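Uncharacterized protein (PDB 4LD1) is the C-terminal G-box domain of the centrosomal protein CPAP, which is thought to bind tubulin and to serve centriole architecture. Local coordinates at residues 143-154 against 157-168. Numbering follows the deposited sequence.
Sequences DFKRREYPDGTV and VYSDGRQETQYP
Gln166 O takes two donors: the backbone N of Val154, 3.1 Å away, and a water that also donates to Gly152 O. In return Gln166 N bonds to Val154 O. On the other side of strand 154-158, Val157 N reaches Lys145 O at 2.8 Å and Lys145 N answers to Val157 O. Next to it, Phe144 and Tyr158 form a non-hydrogen-bonded pair whose side chains lie side by side, pointing the same way. Their ring planes are oblique at 72°, Phe144 CD2 lying 3.7 Å from Tyr158 CE2. The other flat neighbours are arginines: the Arg162 guanidinium lies over the Tyr158 ring, gripped by Asp160 and Glu164, while Arg146, whose NE bonds to Thr156, sets NH2 above the rim of Phe144 and 3.5 Å from Tyr158 OH, which sits at the guanidinium edge. At turn 149-152, Asp151 OD1 accepts Thr153 N, an Asx turn, and Thr153 OG1 on its syn lone pair. With OG1 between backbone N and carbonyl carbon (chi1 61°), Thr153 CG2 comes 3.7 Å from Tyr167 CD1. Strand 154-158 thus lies bonded between 144-148 and 163-166, a largely surface contact resting on backbone hydrogen bonds, with aromatic and arginine side chains packed beside them.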
loop_
_atom_site.group_PDB
_atom_site.type_symbol
_atom_site.label_atom_id
_atom_site.label_comp_id
_atom_site.label_asym_id
_atom_site.label_seq_id
_atom_site.Cartn_x
_atom_site.Cartn_y
_atom_site.Cartn_z
ATOM N N ASP A 143 -22.048 -7.698 -19.747
ATOM C CA ASP A 143 -23.130 -7.465 -20.698
ATOM C C ASP A 143 -23.095 -6.076 -21.324
ATOM O O ASP A 143 -23.682 -5.871 -22.389
ATOM C CB ASP A 143 -24.464 -7.688 -20.000
ATOM C CG ASP A 143 -24.715 -9.155 -19.678
ATOM O OD1 ASP A 143 -24.153 -10.033 -20.376
ATOM O OD2 ASP A 143 -25.476 -9.428 -18.721
ATOM N N PHE A 144 -22.405 -5.140 -20.683
ATOM C CA PHE A 144 -22.396 -3.768 -21.157
ATOM C C PHE A 144 -21.339 -2.896 -20.496
ATOM O O PHE A 144 -20.770 -3.268 -19.461
ATOM C CB PHE A 144 -23.783 -3.133 -20.968
ATOM C CG PHE A 144 -24.276 -3.131 -19.544
ATOM C CD1 PHE A 144 -23.766 -2.237 -18.623
ATOM C CD2 PHE A 144 -25.254 -4.016 -19.134
ATOM C CE1 PHE A 144 -24.222 -2.223 -17.311
ATOM C CE2 PHE A 144 -25.721 -4.011 -17.831
ATOM C CZ PHE A 144 -25.199 -3.111 -16.915
ATOM N N LYS A 145 -21.044 -1.762 -21.133
ATOM C CA LYS A 145 -20.343 -0.642 -20.503
ATOM C C LYS A 145 -21.380 0.450 -20.357
ATOM O O LYS A 145 -22.122 0.738 -21.307
ATOM C CB LYS A 145 -19.183 -0.144 -21.373
ATOM C CG LYS A 145 -18.560 1.180 -20.941
ATOM C CD LYS A 145 -17.458 1.642 -21.921
ATOM C CE LYS A 145 -17.960 2.511 -23.085
ATOM N NZ LYS A 145 -19.140 3.397 -22.777
ATOM N N ARG A 146 -21.490 1.042 -19.190
ATOM C CA ARG A 146 -22.507 2.038 -18.908
ATOM C C ARG A 146 -21.905 3.251 -18.274
ATOM O O ARG A 146 -21.077 3.112 -17.368
ATOM C CB ARG A 146 -23.574 1.442 -17.997
ATOM C CG ARG A 146 -24.596 2.420 -17.481
ATOM C CD ARG A 146 -25.657 1.674 -16.739
ATOM N NE ARG A 146 -26.462 0.886 -17.659
ATOM C CZ ARG A 146 -27.297 -0.083 -17.298
ATOM N NH1 ARG A 146 -27.411 -0.422 -16.022
ATOM N NH2 ARG A 146 -28.003 -0.726 -18.222
ATOM N N ARG A 147 -22.287 4.428 -18.717
ATOM C CA ARG A 147 -21.744 5.671 -18.194
ATOM C C ARG A 147 -22.827 6.711 -17.939
ATOM O O ARG A 147 -23.767 6.864 -18.738
ATOM C CB ARG A 147 -20.715 6.223 -19.175
ATOM C CG ARG A 147 -20.052 7.507 -18.744
ATOM C CD ARG A 147 -18.881 7.807 -19.655
ATOM N NE ARG A 147 -18.171 9.027 -19.295
ATOM C CZ ARG A 147 -16.943 9.315 -19.703
ATOM N NH1 ARG A 147 -16.294 8.472 -20.490
ATOM N NH2 ARG A 147 -16.359 10.447 -19.329
ATOM N N GLU A 148 -22.681 7.396 -16.803
ATOM C CA GLU A 148 -23.474 8.562 -16.429
ATOM C C GLU A 148 -22.879 9.831 -17.007
ATOM O O GLU A 148 -21.648 9.975 -17.051
ATOM C CB GLU A 148 -23.444 8.740 -14.910
ATOM C CG GLU A 148 -23.779 7.528 -14.117
ATOM C CD GLU A 148 -23.586 7.732 -12.619
ATOM O OE1 GLU A 148 -22.563 8.340 -12.155
ATOM O OE2 GLU A 148 -24.472 7.263 -11.891
ATOM N N TYR A 149 -23.746 10.763 -17.395
ATOM C CA TYR A 149 -23.321 12.034 -17.949
ATOM C C TYR A 149 -23.923 13.168 -17.130
ATOM O O TYR A 149 -24.989 13.001 -16.511
ATOM C CB TYR A 149 -23.787 12.118 -19.404
ATOM C CG TYR A 149 -23.028 11.162 -20.277
ATOM C CD1 TYR A 149 -23.399 9.832 -20.361
ATOM C CD2 TYR A 149 -21.913 11.575 -20.982
ATOM C CE1 TYR A 149 -22.700 8.950 -21.139
ATOM C CE2 TYR A 149 -21.203 10.691 -21.773
ATOM C CZ TYR A 149 -21.606 9.381 -21.843
ATOM O OH TYR A 149 -20.911 8.485 -22.621
ATOM N N PRO A 150 -23.271 14.338 -17.135
ATOM C CA PRO A 150 -23.748 15.427 -16.274
ATOM C C PRO A 150 -25.077 16.038 -16.704
ATOM O O PRO A 150 -25.695 16.735 -15.894
ATOM C CB PRO A 150 -22.608 16.455 -16.342
ATOM C CG PRO A 150 -21.940 16.185 -17.655
ATOM C CD PRO A 150 -22.021 14.694 -17.835
ATOM N N ASP A 151 -25.518 15.776 -17.931
ATOM C CA ASP A 151 -26.821 16.240 -18.388
ATOM C C ASP A 151 -27.938 15.320 -17.887
ATOM O O ASP A 151 -29.103 15.525 -18.219
ATOM C CB ASP A 151 -26.856 16.390 -19.920
ATOM C CG ASP A 151 -26.794 15.057 -20.668
ATOM O OD1 ASP A 151 -26.645 13.992 -20.035
ATOM O OD2 ASP A 151 -26.892 15.083 -21.919
ATOM N N GLY A 152 -27.574 14.307 -17.096
ATOM C CA GLY A 152 -28.542 13.449 -16.444
ATOM C C GLY A 152 -28.856 12.181 -17.224
ATOM O O GLY A 152 -29.590 11.316 -16.748
ATOM N N THR A 153 -28.320 12.071 -18.430
ATOM C CA THR A 153 -28.489 10.856 -19.198
ATOM C C THR A 153 -27.540 9.754 -18.705
ATOM O O THR A 153 -26.511 10.002 -18.058
ATOM C CB THR A 153 -28.260 11.068 -20.709
ATOM O OG1 THR A 153 -26.919 11.510 -20.952
ATOM C CG2 THR A 153 -29.269 12.076 -21.286
ATOM N N VAL A 154 -27.927 8.531 -19.033
ATOM C CA VAL A 154 -27.130 7.343 -18.833
ATOM C C VAL A 154 -27.104 6.601 -20.156
ATOM O O VAL A 154 -28.152 6.321 -20.745
ATOM C CB VAL A 154 -27.711 6.448 -17.743
ATOM C CG1 VAL A 154 -26.887 5.201 -17.587
ATOM C CG2 VAL A 154 -27.758 7.203 -16.417
ATOM N N VAL A 157 -23.678 0.811 -23.647
ATOM C CA VAL A 157 -23.320 0.109 -24.864
ATOM C C VAL A 157 -23.199 -1.379 -24.538
ATOM O O VAL A 157 -22.338 -1.807 -23.756
ATOM C CB VAL A 157 -22.003 0.618 -25.438
ATOM C CG1 VAL A 157 -21.677 -0.073 -26.747
ATOM C CG2 VAL A 157 -22.078 2.134 -25.617
ATOM N N TYR A 158 -24.088 -2.166 -25.134
ATOM C CA TYR A 158 -24.162 -3.591 -24.827
ATOM C C TYR A 158 -23.161 -4.376 -25.651
ATOM O O TYR A 158 -22.596 -3.859 -26.611
ATOM C CB TYR A 158 -25.576 -4.120 -25.069
ATOM C CG TYR A 158 -26.564 -3.600 -24.055
ATOM C CD1 TYR A 158 -27.236 -2.406 -24.261
ATOM C CD2 TYR A 158 -26.794 -4.291 -22.872
ATOM C CE1 TYR A 158 -28.127 -1.919 -23.315
ATOM C CE2 TYR A 158 -27.673 -3.815 -21.921
ATOM C CZ TYR A 158 -28.342 -2.628 -22.147
ATOM O OH TYR A 158 -29.225 -2.143 -21.200
ATOM N N SER A 159 -22.959 -5.632 -25.255
ATOM C CA SER A 159 -22.009 -6.526 -25.897
ATOM C C SER A 159 -22.299 -6.754 -27.379
ATOM O O SER A 159 -21.386 -7.045 -28.155
ATOM C CB SER A 159 -21.989 -7.874 -25.163
ATOM O OG SER A 159 -23.301 -8.399 -25.005
ATOM N N ASP A 160 -23.568 -6.625 -27.760
ATOM C CA ASP A 160 -23.987 -6.802 -29.153
ATOM C C ASP A 160 -23.834 -5.519 -29.973
ATOM O O ASP A 160 -24.159 -5.498 -31.158
ATOM C CB ASP A 160 -25.433 -7.328 -29.249
ATOM C CG ASP A 160 -26.465 -6.353 -28.697
ATOM O OD1 ASP A 160 -27.643 -6.747 -28.574
ATOM O OD2 ASP A 160 -26.116 -5.199 -28.379
ATOM N N GLY A 161 -23.368 -4.450 -29.331
ATOM C CA GLY A 161 -23.050 -3.211 -30.023
ATOM C C GLY A 161 -24.144 -2.160 -29.975
ATOM O O GLY A 161 -23.936 -1.022 -30.389
ATOM N N ARG A 162 -25.320 -2.522 -29.481
ATOM C CA ARG A 162 -26.392 -1.545 -29.442
ATOM C C ARG A 162 -26.118 -0.544 -28.337
ATOM O O ARG A 162 -25.492 -0.870 -27.321
ATOM C CB ARG A 162 -27.763 -2.198 -29.289
ATOM C CG ARG A 162 -28.171 -2.544 -27.891
ATOM C CD ARG A 162 -29.546 -3.197 -27.885
ATOM N NE ARG A 162 -30.012 -3.428 -26.523
ATOM C CZ ARG A 162 -29.708 -4.491 -25.783
ATOM N NH1 ARG A 162 -30.195 -4.589 -24.557
ATOM N NH2 ARG A 162 -28.921 -5.449 -26.251
ATOM N N GLN A 163 -26.570 0.682 -28.575
ATOM C CA GLN A 163 -26.388 1.777 -27.641
ATOM C C GLN A 163 -27.734 2.262 -27.164
ATOM O O GLN A 163 -28.611 2.573 -27.985
ATOM C CB GLN A 163 -25.632 2.912 -28.313
ATOM C CG GLN A 163 -24.291 2.501 -28.848
ATOM C CD GLN A 163 -23.456 3.668 -29.321
ATOM O OE1 GLN A 163 -23.848 4.828 -29.185
ATOM N NE2 GLN A 163 -22.289 3.365 -29.885
ATOM N N GLU A 164 -27.927 2.317 -25.856
ATOM C CA GLU A 164 -29.166 2.775 -25.278
ATOM C C GLU A 164 -28.924 3.991 -24.439
ATOM O O GLU A 164 -28.038 3.982 -23.572
ATOM C CB GLU A 164 -29.813 1.699 -24.417
ATOM C CG GLU A 164 -30.240 0.486 -25.190
ATOM C CD GLU A 164 -31.229 -0.388 -24.446
ATOM O OE1 GLU A 164 -31.706 0.021 -23.358
ATOM O OE2 GLU A 164 -31.528 -1.492 -24.964
ATOM N N THR A 165 -29.643 5.060 -24.692
ATOM C CA THR A 165 -29.628 6.263 -23.886
ATOM C C THR A 165 -30.929 6.400 -23.121
ATOM O O THR A 165 -32.006 6.461 -23.713
ATOM C CB THR A 165 -29.427 7.512 -24.747
ATOM O OG1 THR A 165 -28.216 7.379 -25.502
ATOM C CG2 THR A 165 -29.362 8.779 -23.868
ATOM N N GLN A 166 -30.805 6.429 -21.800
ATOM C CA GLN A 166 -31.912 6.679 -20.909
ATOM C C GLN A 166 -31.886 8.145 -20.513
ATOM O O GLN A 166 -30.881 8.647 -19.942
ATOM C CB GLN A 166 -31.799 5.783 -19.673
ATOM C CG GLN A 166 -32.862 6.022 -18.621
ATOM C CD GLN A 166 -34.254 5.663 -19.106
ATOM O OE1 GLN A 166 -34.510 4.528 -19.500
ATOM N NE2 GLN A 166 -35.152 6.632 -19.087
ATOM N N TYR A 167 -32.975 8.837 -20.769
ATOM C CA TYR A 167 -33.093 10.248 -20.480
ATOM C C TYR A 167 -33.669 10.449 -19.090
ATOM O O TYR A 167 -34.455 9.627 -18.609
ATOM C CB TYR A 167 -33.972 10.904 -21.548
ATOM C CG TYR A 167 -33.300 10.890 -22.893
ATOM C CD1 TYR A 167 -32.361 11.857 -23.220
ATOM C CD2 TYR A 167 -33.542 9.880 -23.804
ATOM C CE1 TYR A 167 -31.711 11.842 -24.432
ATOM C CE2 TYR A 167 -32.901 9.859 -25.026
ATOM C CZ TYR A 167 -31.984 10.841 -25.334
ATOM O OH TYR A 167 -31.329 10.823 -26.548
ATOM N N PRO A 168 -33.279 11.547 -18.437
ATOM C CA PRO A 168 -33.782 11.826 -17.091
ATOM C C PRO A 168 -35.251 12.228 -17.090
ATOM O O PRO A 168 -35.774 12.692 -18.105
ATOM C CB PRO A 168 -32.890 12.980 -16.616
ATOM C CG PRO A 168 -32.436 13.658 -17.869
ATOM C CD PRO A 168 -32.334 12.573 -18.911
HETATM O O HOH W 1 -23.231 -10.480 -22.957
HETATM O O HOH W 2 -31.194 9.025 -17.045
#